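Local coordinates for type 4 fimbrial biogenesis protein PilY1 (Pseudomonas aeruginosa, PDB 3HX6) that primes type IV pilus assembly, mediates adhesion to host cells and supports twitching motility, apparently through calcium binding and release, at residues P254-N259 with D266-G271; W278-I283 with F306-G311; T329-L334 with I450-A455. The protein carries 3 engineered substitutions. All coordinates share one frame; numbering follows the deposited sequence.

Contact 1: residues P254-N259 with D266-G271. With CA (calcium ion), chain C.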
ATOM      1  N   PRO A 254      -3.738  -9.515  25.900  1.00 13.09           N
ATOM      2  CA  PRO A 254      -2.310  -9.234  26.079  1.00 12.94           C
ATOM      3  C   PRO A 254      -1.669  -8.627  24.842  1.00 15.45           C
ATOM      4  O   PRO A 254      -2.206  -8.730  23.734  1.00 15.40           O
ATOM      5  CB  PRO A 254      -1.729 -10.610  26.377  1.00 11.65           C
ATOM      6  CG  PRO A 254      -2.552 -11.488  25.469  1.00 12.91           C
ATOM      7  CD  PRO A 254      -3.970 -10.950  25.653  1.00  9.04           C
ATOM      8  N   ARG A 255      -0.528  -7.976  25.048  1.00 12.29           N
ATOM      9  CA  ARG A 255       0.250  -7.420  23.957  1.00 12.52           C
ATOM     10  C   ARG A 255       1.620  -8.085  24.103  1.00 14.41           C
ATOM     11  O   ARG A 255       2.282  -7.951  25.133  1.00 12.37           O
ATOM     12  CB  ARG A 255       0.405  -5.903  24.087  1.00 13.81           C
ATOM     13  CG  ARG A 255       1.346  -5.285  23.042  1.00 14.53           C
ATOM     14  CD  ARG A 255       0.788  -5.403  21.619  1.00 16.36           C
ATOM     15  NE  ARG A 255      -0.514  -4.757  21.515  1.00 19.79           N
ATOM     16  CZ  ARG A 255      -1.258  -4.718  20.413  1.00 23.75           C
ATOM     17  NH1 ARG A 255      -0.829  -5.292  19.293  1.00 23.55           N
ATOM     18  NH2 ARG A 255      -2.444  -4.123  20.438  1.00 21.32           N
ATOM     19  N   LEU A 256       2.038  -8.821  23.088  1.00 13.79           N
ATOM     20  CA  LEU A 256       3.332  -9.479  23.152  1.00 15.32           C
ATOM     21  C   LEU A 256       4.428  -8.538  22.681  1.00 14.85           C
ATOM     22  O   LEU A 256       4.206  -7.704  21.801  1.00 16.16           O
ATOM     23  CB  LEU A 256       3.314 -10.754  22.309  1.00 17.01           C
ATOM     24  CG  LEU A 256       2.948 -12.012  23.108  1.00 19.82           C
ATOM     25  CD1 LEU A 256       1.672 -11.796  23.908  1.00 20.87           C
ATOM     26  CD2 LEU A 256       2.810 -13.177  22.154  1.00 24.13           C
ATOM     27  N   ALA A 257       5.603  -8.661  23.287  1.00 14.25           N
ATOM     28  CA  ALA A 257       6.740  -7.820  22.928  1.00 13.50           C
ATOM     29  C   ALA A 257       7.890  -8.689  22.453  1.00 13.92           C
ATOM     30  O   ALA A 257       8.199  -9.717  23.062  1.00 12.00           O
ATOM     31  CB  ALA A 257       7.187  -6.988  24.128  1.00 10.99           C
ATOM     32  N   ASP A 258       8.518  -8.256  21.365  1.00 13.63           N
ATOM     33  CA  ASP A 258       9.655  -8.938  20.761  1.00 16.86           C
ATOM     34  C   ASP A 258      10.742  -7.872  20.701  1.00 17.62           C
ATOM     35  O   ASP A 258      10.786  -7.070  19.772  1.00 20.03           O
ATOM     36  CB  ASP A 258       9.276  -9.409  19.351  1.00 16.53           C
ATOM     37  CG  ASP A 258      10.476  -9.881  18.548  1.00 17.61           C
ATOM     38  OD1 ASP A 258      11.547 -10.107  19.142  1.00 16.66           O
ATOM     39  OD2 ASP A 258      10.338 -10.032  17.318  1.00 19.90           O
ATOM     40  N   ASN A 259      11.622  -7.863  21.694  1.00 18.89           N
ATOM     41  CA  ASN A 259      12.644  -6.835  21.768  1.00 19.55           C
ATOM     42  C   ASN A 259      13.974  -7.025  21.051  1.00 21.60           C
ATOM     43  O   ASN A 259      14.925  -6.289  21.313  1.00 22.46           O
ATOM     44  CB  ASN A 259      12.877  -6.481  23.237  1.00 19.84           C
ATOM     45  CG  ASN A 259      11.633  -5.901  23.886  1.00 19.81           C
ATOM     46  OD1 ASN A 259      10.670  -5.567  23.198  1.00 18.81           O
ATOM     47  ND2 ASN A 259      11.646  -5.775  25.205  1.00 17.66           N
ATOM     48  N   ASP A 266       9.088 -12.142  23.599  1.00 12.38           N
ATOM     49  CA  ASP A 266       9.931 -12.152  24.789  1.00 12.72           C
ATOM     50  C   ASP A 266       9.181 -11.814  26.070  1.00 13.48           C
ATOM     51  O   ASP A 266       9.474 -12.376  27.126  1.00 14.68           O
ATOM     52  CB  ASP A 266      11.089 -11.184  24.599  1.00 11.58           C
ATOM     53  CG  ASP A 266      11.864 -11.465  23.333  1.00 13.07           C
ATOM     54  OD1 ASP A 266      12.340 -12.609  23.175  1.00 12.04           O
ATOM     55  OD2 ASP A 266      11.993 -10.546  22.501  1.00 12.04           O
ATOM     56  N   TYR A 267       8.222 -10.896  25.970  1.00 13.13           N
ATOM     57  CA  TYR A 267       7.404 -10.483  27.109  1.00 14.31           C
ATOM     58  C   TYR A 267       5.958 -10.372  26.660  1.00 13.11           C
ATOM     59  O   TYR A 267       5.667 -10.310  25.469  1.00 13.28           O
ATOM     60  CB  TYR A 267       7.800  -9.091  27.615  1.00 15.30           C
ATOM     61  CG  TYR A 267       9.226  -8.917  28.078  1.00 16.51           C
ATOM     62  CD1 TYR A 267       9.661  -9.456  29.288  1.00 15.12           C
ATOM     63  CD2 TYR A 267      10.127  -8.165  27.326  1.00 15.71           C
ATOM     64  CE1 TYR A 267      10.958  -9.244  29.740  1.00 16.71           C
ATOM     65  CE2 TYR A 267      11.422  -7.946  27.767  1.00 16.42           C
ATOM     66  CZ  TYR A 267      11.832  -8.485  28.972  1.00 15.62           C
ATOM     67  OH  TYR A 267      13.112  -8.259  29.398  1.00 18.59           O
ATOM     68  N   ALA A 268       5.059 -10.314  27.631  1.00 13.15           N
ATOM     69  CA  ALA A 268       3.644 -10.145  27.356  1.00 13.39           C
ATOM     70  C   ALA A 268       3.178  -9.125  28.380  1.00 14.64           C
ATOM     71  O   ALA A 268       3.619  -9.150  29.530  1.00 13.83           O
ATOM     72  CB  ALA A 268       2.886 -11.469  27.536  1.00 12.95           C
ATOM     73  N   TYR A 269       2.320  -8.210  27.949  1.00 13.67           N
ATOM     74  CA  TYR A 269       1.770  -7.192  28.833  1.00 13.13           C
ATOM     75  C   TYR A 269       0.255  -7.312  28.748  1.00 13.52           C
ATOM     76  O   TYR A 269      -0.300  -7.462  27.661  1.00 12.17           O
ATOM     77  CB  TYR A 269       2.176  -5.786  28.385  1.00 11.90           C
ATOM     78  CG  TYR A 269       3.647  -5.471  28.517  1.00 11.19           C
ATOM     79  CD1 TYR A 269       4.562  -5.873  27.543  1.00 11.22           C
ATOM     80  CD2 TYR A 269       4.116  -4.712  29.587  1.00 10.90           C
ATOM     81  CE1 TYR A 269       5.915  -5.510  27.626  1.00 11.80           C
ATOM     82  CE2 TYR A 269       5.460  -4.350  29.684  1.00 10.22           C
ATOM     83  CZ  TYR A 269       6.352  -4.747  28.697  1.00 13.86           C
ATOM     84  OH  TYR A 269       7.672  -4.349  28.766  1.00 11.58           O
ATOM     85  N   ALA A 270      -0.415  -7.246  29.890  1.00 12.07           N
ATOM     86  CA  ALA A 270      -1.863  -7.361  29.900  1.00 11.50           C
ATOM     87  C   ALA A 270      -2.470  -6.732  31.146  1.00 11.41           C
ATOM     88  O   ALA A 270      -1.940  -6.876  32.246  1.00 11.39           O
ATOM     89  CB  ALA A 270      -2.263  -8.848  29.814  1.00 10.73           C
ATOM     90  N   GLY A 271      -3.576  -6.024  30.967  1.00 11.91           N
ATOM     91  CA  GLY A 271      -4.243  -5.426  32.108  1.00 13.07           C
ATOM     92  C   GLY A 271      -5.286  -6.413  32.594  1.00 13.77           C
ATOM     93  O   GLY A 271      -5.508  -7.449  31.955  1.00 11.85           O
TER
HETATM   94 CA    CA C   1      12.519 -12.016  20.589  1.00 20.24          CA
HETATM   95  O   HOH W   1       9.131  -4.723  26.193  1.00 15.52           O
HETATM   96  O   HOH W   2      13.902 -13.960  20.873  1.00 22.38           O

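Contact 2: residues W278-I283 with F306-G311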
ATOM      1  N   TRP A 278      -0.124  -5.993  34.045  1.00 11.97           N
ATOM      2  CA  TRP A 278       0.889  -7.002  34.309  1.00 12.51           C
ATOM      3  C   TRP A 278       1.865  -7.231  33.172  1.00 13.46           C
ATOM      4  O   TRP A 278       1.530  -7.025  32.012  1.00 12.13           O
ATOM      5  CB  TRP A 278       0.228  -8.353  34.604  1.00 12.55           C
ATOM      6  CG  TRP A 278      -0.775  -8.330  35.704  1.00 13.82           C
ATOM      7  CD1 TRP A 278      -2.131  -8.232  35.580  1.00 11.84           C
ATOM      8  CD2 TRP A 278      -0.500  -8.393  37.106  1.00 12.89           C
ATOM      9  NE1 TRP A 278      -2.723  -8.232  36.827  1.00 11.86           N
ATOM     10  CE2 TRP A 278      -1.743  -8.328  37.780  1.00 12.42           C
ATOM     11  CE3 TRP A 278       0.680  -8.498  37.861  1.00 15.21           C
ATOM     12  CZ2 TRP A 278      -1.841  -8.364  39.177  1.00 13.32           C
ATOM     13  CZ3 TRP A 278       0.583  -8.536  39.255  1.00 14.73           C
ATOM     14  CH2 TRP A 278      -0.672  -8.470  39.897  1.00 16.07           C
ATOM     15  N   ARG A 279       3.082  -7.638  33.518  1.00 12.78           N
ATOM     16  CA  ARG A 279       4.048  -8.009  32.500  1.00 12.09           C
ATOM     17  C   ARG A 279       4.432  -9.433  32.862  1.00 13.14           C
ATOM     18  O   ARG A 279       4.459  -9.803  34.044  1.00 10.50           O
ATOM     19  CB  ARG A 279       5.304  -7.141  32.489  1.00 12.39           C
ATOM     20  CG  ARG A 279       6.080  -7.341  31.177  1.00 12.67           C
ATOM     21  CD  ARG A 279       7.448  -6.677  31.170  1.00 11.55           C
ATOM     22  NE  ARG A 279       8.428  -7.427  31.946  1.00 12.36           N
ATOM     23  CZ  ARG A 279       9.689  -7.043  32.112  1.00 15.73           C
ATOM     24  NH1 ARG A 279      10.119  -5.916  31.555  1.00 12.33           N
ATOM     25  NH2 ARG A 279      10.525  -7.789  32.820  1.00 11.71           N
ATOM     26  N   PHE A 280       4.712 -10.231  31.843  1.00 10.88           N
ATOM     27  CA  PHE A 280       5.088 -11.617  32.028  1.00 11.51           C
ATOM     28  C   PHE A 280       6.377 -11.831  31.255  1.00 12.80           C
ATOM     29  O   PHE A 280       6.516 -11.344  30.136  1.00 13.55           O
ATOM     30  CB  PHE A 280       3.997 -12.534  31.465  1.00 10.41           C
ATOM     31  CG  PHE A 280       2.634 -12.319  32.082  1.00 10.42           C
ATOM     32  CD1 PHE A 280       2.196 -13.121  33.129  1.00  9.16           C
ATOM     33  CD2 PHE A 280       1.792 -11.308  31.613  1.00 11.62           C
ATOM     34  CE1 PHE A 280       0.934 -12.926  33.706  1.00 10.66           C
ATOM     35  CE2 PHE A 280       0.529 -11.099  32.180  1.00  9.51           C
ATOM     36  CZ  PHE A 280       0.099 -11.912  33.230  1.00  9.48           C
ATOM     37  N   ASP A 281       7.326 -12.532  31.866  1.00 14.20           N
ATOM     38  CA  ASP A 281       8.591 -12.831  31.217  1.00 14.57           C
ATOM     39  C   ASP A 281       8.378 -14.136  30.469  1.00 15.98           C
ATOM     40  O   ASP A 281       8.072 -15.160  31.084  1.00 15.73           O
ATOM     41  CB  ASP A 281       9.706 -13.030  32.247  1.00 16.57           C
ATOM     42  CG  ASP A 281      10.121 -11.736  32.936  1.00 18.80           C
ATOM     43  OD1 ASP A 281      10.943 -11.810  33.875  1.00 20.22           O
ATOM     44  OD2 ASP A 281       9.635 -10.653  32.546  1.00 16.97           O
ATOM     45  N   LEU A 282       8.522 -14.099  29.149  1.00 14.45           N
ATOM     46  CA  LEU A 282       8.351 -15.302  28.354  1.00 16.67           C
ATOM     47  C   LEU A 282       9.718 -15.756  27.857  1.00 17.62           C
ATOM     48  O   LEU A 282       9.877 -16.138  26.701  1.00 16.70           O
ATOM     49  CB  LEU A 282       7.393 -15.052  27.177  1.00 14.57           C
ATOM     50  CG  LEU A 282       5.993 -14.536  27.555  1.00 16.46           C
ATOM     51  CD1 LEU A 282       5.104 -14.471  26.303  1.00 11.55           C
ATOM     52  CD2 LEU A 282       5.362 -15.447  28.619  1.00 15.67           C
ATOM     53  N   ILE A 283      10.702 -15.689  28.750  1.00 19.85           N
ATOM     54  CA  ILE A 283      12.075 -16.112  28.465  1.00 21.72           C
ATOM     55  C   ILE A 283      12.570 -16.944  29.651  1.00 23.59           C
ATOM     56  O   ILE A 283      11.972 -16.914  30.727  1.00 22.86           O
ATOM     57  CB  ILE A 283      13.029 -14.908  28.273  1.00 20.13           C
ATOM     58  CG1 ILE A 283      12.935 -13.978  29.482  1.00 19.73           C
ATOM     59  CG2 ILE A 283      12.697 -14.175  26.977  1.00 21.14           C
ATOM     60  CD1 ILE A 283      13.943 -12.852  29.465  1.00 20.14           C
ATOM     61  N   PHE A 306       8.771 -19.496  32.256  1.00 18.85           N
ATOM     62  CA  PHE A 306       7.901 -18.336  32.051  1.00 19.12           C
ATOM     63  C   PHE A 306       7.399 -17.920  33.433  1.00 18.65           C
ATOM     64  O   PHE A 306       7.190 -18.769  34.292  1.00 19.35           O
ATOM     65  CB  PHE A 306       6.718 -18.688  31.141  1.00 17.01           C
ATOM     66  CG  PHE A 306       7.106 -18.976  29.714  1.00 18.40           C
ATOM     67  CD1 PHE A 306       6.183 -19.523  28.835  1.00 17.76           C
ATOM     68  CD2 PHE A 306       8.388 -18.695  29.250  1.00 17.31           C
ATOM     69  CE1 PHE A 306       6.523 -19.790  27.513  1.00 19.70           C
ATOM     70  CE2 PHE A 306       8.742 -18.959  27.927  1.00 20.98           C
ATOM     71  CZ  PHE A 306       7.806 -19.508  27.057  1.00 20.56           C
ATOM     72  N   ARG A 307       7.207 -16.623  33.652  1.00 18.42           N
ATOM     73  CA  ARG A 307       6.779 -16.152  34.964  1.00 18.47           C
ATOM     74  C   ARG A 307       6.219 -14.737  34.908  1.00 17.77           C
ATOM     75  O   ARG A 307       6.475 -13.997  33.958  1.00 15.72           O
ATOM     76  CB  ARG A 307       7.992 -16.145  35.897  1.00 20.92           C
ATOM     77  CG  ARG A 307       9.102 -15.253  35.346  1.00 22.47           C
ATOM     78  CD  ARG A 307      10.430 -15.363  36.082  1.00 26.80           C
ATOM     79  NE  ARG A 307      11.484 -14.659  35.343  1.00 30.37           N
ATOM     80  CZ  ARG A 307      11.994 -15.067  34.178  1.00 31.90           C
ATOM     81  NH1 ARG A 307      11.565 -16.186  33.605  1.00 29.38           N
ATOM     82  NH2 ARG A 307      12.928 -14.347  33.570  1.00 32.81           N
ATOM     83  N   VAL A 308       5.454 -14.368  35.932  1.00 15.57           N
ATOM     84  CA  VAL A 308       4.928 -13.022  36.004  1.00 15.47           C
ATOM     85  C   VAL A 308       6.184 -12.211  36.297  1.00 16.74           C
ATOM     86  O   VAL A 308       7.010 -12.623  37.112  1.00 15.93           O
ATOM     87  CB  VAL A 308       3.937 -12.839  37.170  1.00 15.75           C
ATOM     88  CG1 VAL A 308       3.360 -11.434  37.126  1.00 11.88           C
ATOM     89  CG2 VAL A 308       2.834 -13.881  37.094  1.00 17.15           C
ATOM     90  N   SER A 309       6.334 -11.074  35.628  1.00 15.30           N
ATOM     91  CA  SER A 309       7.506 -10.230  35.800  1.00 15.37           C
ATOM     92  C   SER A 309       7.515  -9.490  37.132  1.00 15.76           C
ATOM     93  O   SER A 309       6.546  -9.524  37.884  1.00 15.48           O
ATOM     94  CB  SER A 309       7.575  -9.193  34.668  1.00 15.42           C
ATOM     95  OG  SER A 309       7.513  -9.801  33.385  1.00 15.54           O
ATOM     96  N   PHE A 310       8.632  -8.832  37.419  1.00 15.71           N
ATOM     97  CA  PHE A 310       8.749  -8.019  38.619  1.00 16.29           C
ATOM     98  C   PHE A 310       8.404  -8.756  39.909  1.00 16.89           C
ATOM     99  O   PHE A 310       7.872  -8.156  40.844  1.00 17.89           O
ATOM    100  CB  PHE A 310       7.836  -6.803  38.460  1.00 15.33           C
ATOM    101  CG  PHE A 310       7.936  -6.147  37.103  1.00 15.46           C
ATOM    102  CD1 PHE A 310       6.798  -5.693  36.448  1.00 12.75           C
ATOM    103  CD2 PHE A 310       9.172  -5.982  36.484  1.00 11.98           C
ATOM    104  CE1 PHE A 310       6.895  -5.086  35.196  1.00 15.44           C
ATOM    105  CE2 PHE A 310       9.275  -5.375  35.231  1.00 13.67           C
ATOM    106  CZ  PHE A 310       8.141  -4.929  34.588  1.00 11.89           C
ATOM    107  N   GLY A 311       8.691 -10.051  39.949  1.00 17.44           N
ATOM    108  CA  GLY A 311       8.412 -10.836  41.139  1.00 16.41           C
ATOM    109  C   GLY A 311       6.943 -10.985  41.479  1.00 16.82           C
ATOM    110  O   GLY A 311       6.599 -11.387  42.591  1.00 16.97           O
TER
HETATM  111  O   HOH W   3      10.818 -10.270  35.967  1.00 21.34           O
HETATM  112  O   HOH W   4      13.628 -11.582  33.382  1.00 40.64           O

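Contact 3: residues T329-L334 with I450-A455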
ATOM      1  N   THR A 329      -9.488  -3.359  29.724  1.00 15.25           N
ATOM      2  CA  THR A 329     -10.032  -4.333  28.795  1.00 14.35           C
ATOM      3  C   THR A 329      -9.154  -4.477  27.560  1.00 15.35           C
ATOM      4  O   THR A 329      -8.828  -5.586  27.140  1.00 12.31           O
ATOM      5  CB  THR A 329     -11.434  -3.905  28.306  1.00 14.69           C
ATOM      6  OG1 THR A 329     -12.343  -3.883  29.406  1.00 19.61           O
ATOM      7  CG2 THR A 329     -11.942  -4.862  27.250  1.00 17.32           C
ATOM      8  N   ALA A 330      -8.783  -3.340  26.982  1.00 12.28           N
ATOM      9  CA  ALA A 330      -7.973  -3.320  25.777  1.00 12.84           C
ATOM     10  C   ALA A 330      -6.526  -3.700  26.017  1.00 13.43           C
ATOM     11  O   ALA A 330      -5.988  -3.518  27.112  1.00  9.68           O
ATOM     12  CB  ALA A 330      -8.036  -1.936  25.133  1.00 12.30           C
ATOM     13  N   ALA A 331      -5.899  -4.222  24.969  1.00 13.38           N
ATOM     14  CA  ALA A 331      -4.504  -4.612  25.027  1.00 12.05           C
ATOM     15  C   ALA A 331      -3.642  -3.364  25.092  1.00 11.28           C
ATOM     16  O   ALA A 331      -4.029  -2.304  24.592  1.00 11.40           O
ATOM     17  CB  ALA A 331      -4.132  -5.413  23.786  1.00 12.36           C
ATOM     18  N   PRO A 332      -2.466  -3.469  25.725  1.00 10.20           N
ATOM     19  CA  PRO A 332      -1.554  -2.334  25.828  1.00 12.25           C
ATOM     20  C   PRO A 332      -0.862  -2.208  24.471  1.00 13.41           C
ATOM     21  O   PRO A 332      -0.986  -3.098  23.623  1.00 11.63           O
ATOM     22  CB  PRO A 332      -0.551  -2.776  26.901  1.00 12.36           C
ATOM     23  CG  PRO A 332      -1.266  -3.859  27.652  1.00 12.42           C
ATOM     24  CD  PRO A 332      -2.004  -4.583  26.571  1.00 10.21           C
ATOM     25  N   SER A 333      -0.163  -1.095  24.270  1.00 11.53           N
ATOM     26  CA  SER A 333       0.610  -0.847  23.058  1.00 12.78           C
ATOM     27  C   SER A 333       1.971  -0.439  23.592  1.00 12.47           C
ATOM     28  O   SER A 333       2.055   0.152  24.663  1.00 12.85           O
ATOM     29  CB  SER A 333       0.013   0.292  22.222  1.00 12.02           C
ATOM     30  OG  SER A 333      -1.059  -0.178  21.432  1.00 13.35           O
ATOM     31  N   LEU A 334       3.031  -0.753  22.859  1.00 13.25           N
ATOM     32  CA  LEU A 334       4.379  -0.432  23.317  1.00 16.05           C
ATOM     33  C   LEU A 334       5.130   0.466  22.352  1.00 15.95           C
ATOM     34  O   LEU A 334       5.086   0.261  21.140  1.00 16.36           O
ATOM     35  CB  LEU A 334       5.176  -1.726  23.517  1.00 18.35           C
ATOM     36  CG  LEU A 334       4.536  -2.779  24.425  1.00 22.79           C
ATOM     37  CD1 LEU A 334       5.339  -4.068  24.354  1.00 25.47           C
ATOM     38  CD2 LEU A 334       4.469  -2.269  25.847  1.00 23.00           C
ATOM     39  N   ILE A 450     -12.005   0.296  25.034  1.00 12.78           N
ATOM     40  CA  ILE A 450     -12.186  -1.150  25.076  1.00 16.65           C
ATOM     41  C   ILE A 450     -11.535  -1.822  23.861  1.00 15.39           C
ATOM     42  O   ILE A 450     -11.276  -3.018  23.883  1.00 17.11           O
ATOM     43  CB  ILE A 450     -13.686  -1.592  25.189  1.00 20.16           C
ATOM     44  CG1 ILE A 450     -14.393  -1.486  23.842  1.00 23.75           C
ATOM     45  CG2 ILE A 450     -14.394  -0.776  26.270  1.00 20.87           C
ATOM     46  CD1 ILE A 450     -14.729  -0.098  23.424  1.00 28.66           C
ATOM     47  N   GLU A 451     -11.251  -1.041  22.821  1.00 16.90           N
ATOM     48  CA  GLU A 451     -10.626  -1.557  21.592  1.00 16.95           C
ATOM     49  C   GLU A 451      -9.110  -1.374  21.611  1.00 16.52           C
ATOM     50  O   GLU A 451      -8.601  -0.405  22.181  1.00 12.83           O
ATOM     51  CB  GLU A 451     -11.182  -0.830  20.363  1.00 19.59           C
ATOM     52  CG  GLU A 451     -12.672  -1.030  20.126  1.00 29.25           C
ATOM     53  CD  GLU A 451     -13.004  -2.456  19.746  1.00 31.09           C
ATOM     54  OE1 GLU A 451     -12.438  -2.941  18.744  1.00 36.08           O
ATOM     55  OE2 GLU A 451     -13.825  -3.091  20.442  1.00 34.35           O
ATOM     56  N   ASP A 452      -8.391  -2.298  20.977  1.00 13.69           N
ATOM     57  CA  ASP A 452      -6.939  -2.209  20.924  1.00 15.76           C
ATOM     58  C   ASP A 452      -6.497  -0.951  20.184  1.00 13.99           C
ATOM     59  O   ASP A 452      -7.231  -0.403  19.361  1.00 14.05           O
ATOM     60  CB  ASP A 452      -6.347  -3.446  20.251  1.00 17.00           C
ATOM     61  CG  ASP A 452      -6.494  -4.694  21.100  1.00 22.60           C
ATOM     62  OD1 ASP A 452      -7.117  -4.621  22.188  1.00 19.94           O
ATOM     63  OD2 ASP A 452      -5.981  -5.754  20.679  1.00 26.50           O
ATOM     64  N   MET A 453      -5.284  -0.508  20.487  1.00 12.10           N
ATOM     65  CA  MET A 453      -4.735   0.692  19.891  1.00 13.19           C
ATOM     66  C   MET A 453      -3.650   0.365  18.878  1.00 15.11           C
ATOM     67  O   MET A 453      -3.202  -0.777  18.776  1.00 15.31           O
ATOM     68  CB  MET A 453      -4.159   1.585  20.985  1.00 11.88           C
ATOM     69  CG  MET A 453      -5.109   1.812  22.149  1.00 13.48           C
ATOM     70  SD  MET A 453      -4.356   2.869  23.401  1.00 15.31           S
ATOM     71  CE  MET A 453      -3.626   1.649  24.487  1.00 11.81           C
ATOM     72  N   ILE A 454      -3.221   1.384  18.142  1.00 14.18           N
ATOM     73  CA  ILE A 454      -2.191   1.214  17.126  1.00 15.81           C
ATOM     74  C   ILE A 454      -1.086   2.241  17.301  1.00 14.85           C
ATOM     75  O   ILE A 454      -1.318   3.444  17.176  1.00 14.22           O
ATOM     76  CB  ILE A 454      -2.779   1.382  15.709  1.00 16.34           C
ATOM     77  CG1 ILE A 454      -3.933   0.396  15.511  1.00 16.40           C
ATOM     78  CG2 ILE A 454      -1.688   1.160  14.659  1.00 15.72           C
ATOM     79  CD1 ILE A 454      -4.872   0.777  14.358  1.00 20.32           C
ATOM     80  N   ALA A 455       0.115   1.761  17.589  1.00 14.32           N
ATOM     81  CA  ALA A 455       1.261   2.637  17.761  1.00 17.37           C
ATOM     82  C   ALA A 455       2.114   2.516  16.504  1.00 18.82           C
ATOM     83  O   ALA A 455       2.542   1.422  16.142  1.00 21.27           O
ATOM     84  CB  ALA A 455       2.063   2.222  18.994  1.00 15.19           C
TER
HETATM   85  O   HOH W   5      -3.248  -1.870  22.001  1.00 13.42           O
HETATM   86  O   HOH W   6       0.075  -1.006  19.176  1.00 37.91           O

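Contact 1: residues P254-N259 with D266-G271
Ala257 faces two residues at once: Asp266 N lies 2.6 Å and Tyr267 N 3.1 Å from Ala257 O, a classic beta bulge where the propeller hairpin of strands 251-257 and 267-272 opens into a calcium-binding turn. Within the bulge, Asp266 turns CG anti to its own carbonyl carbon (chi1 -54°), and its carboxylate holds the calcium ion with both oxygens, OD1 at 2.7 Å and OD2 at 2.5 Å. Asp258 contributes OD1 alone, 2.6 Å from the calcium, from a carboxylate plane turned 64° against that of Asp266, while its OD2 is hydrogen-bonded to Gly263 N. Asn260, Asp262, Val264 and a water complete the coordination, a spacing reminiscent of EF-hand loops. Asp266 OD2 also accepts Asn259 N at 2.8 Å, while its OD1 is bonded to His204. The Asn259 amide reaches the Tyr267 ring edge, ND2 lying in the ring plane 3.4 Å from CE2, and a water links ND2 to Tyr269 OH. Asn259 has a further polar partner in Thr376, and Tyr269 OH is hydrogen-bonded to Asp373 OD2. Asp258 OD1 and Asp266 OD2 are 3.4 Å apart, a closeness the shared cation probably makes tolerable, consistent with a turn that responds to calcium.

Contact 2: residues W278-I283 with F306-G311
Asp281 OD1 is gripped from three directions, by Arg307 NH2 in a salt bridge at 3.2 Å and by two waters, one of them shared with Phe310 N and the other with Arg307 NH2. The carboxylate and the Arg307 guanidinium stand 81° apart, so they do not meet as a two-pronged pair; the aspartate lies over one guanidinium face, CB above its centre and OD1 also over it. In its own plane, Arg307 NH1 donates to Ile283 O at 3.0 Å, and also bonds Ser305 O. The other carboxylate oxygen, Asp281 OD2, receives Arg279 NH2 on its syn side at 3.0 Å. Arg279 NE points at Ser309 OG almost straight (2.9 Å, 173°) and within the guanidinium plane, while the Phe310 ring brings CE2 over one guanidinium face, 3.6 Å from Arg279 CZ. Arg279 NH1 makes a salt bridge to Asp373 and a hydrogen bond to Gln375 O. The opposite face of these antiparallel strands is apolar: Val308 lies alongside Phe280, its CG2 4.0 Å from Phe280 CE1, and turns CG1 to Trp278. Two arginines and two waters around one buried carboxylate probably favour its ionised form.

Contact 3: residues T329-L334 with I450-A455
Strand 333-336 of the beta-propeller domain and strand 454-456 are the two outermost strands of one mixed sheet, and the segments leading into them meet close to the centre of the chain, running side by side, 8° from parallel. They are joined by one direct hydrogen bond and by bridging waters instead of regular strand pairing. Ala331 N donates almost straight to Asp452 OD1 at 3.1 Å, but from above the carboxylate, 53° out of its plane; Ala331 CB rests 3.6 Å from Asp452 OD2, so that the methyl group and the amide of one residue together cover the carboxylate. Asp452 OD2 also makes a long, weak ion pair with Arg255 NH2. One water then spans the gap: it donates to Ala331 O at 2.7 Å, accepts from Met453 N at 2.9 Å, and is hydrogen-bonded to Ser333 OG. A second water bonded to Ser333 OG accepts from Ala455 N at 3.2 Å and gives a weak bond to Met453 O. The serine hydroxyl thus sits between two waters that tie it to the backbone of the other segment. At the opposite end, Ala330 CB lies 3.4 Å from Glu451 O, and Thr329 CG2 faces Ile450 O. Bent at its last torsion (chi3 -92°), Met453 brings its CE methyl to 4.0 Å from Ala331 O.

Overall arrangement
Contacts 1 and 2 lie in the same four-stranded antiparallel blade, each pairing an outer strand with one of the two adjacent middle strands: the backbones of Ala268 and Ala270 probably bond to those of Phe280 and Trp278, and the Tyr269 ring packs on the Arg279 chain. Both are largely buried, yet the carboxylates of contact 1 converge on a calcium ion, whereas contact 2 balances carboxylate against arginine. Contact 3, partly buried and nearest the centre of the chain, adjoins contact 1 through Leu334, which packs on Ala257 and Tyr269, and through Arg255, whose NE probably bonds Pro332 O. It relies mostly on water, and stays about 6 Å, nearest atoms, from contact 2.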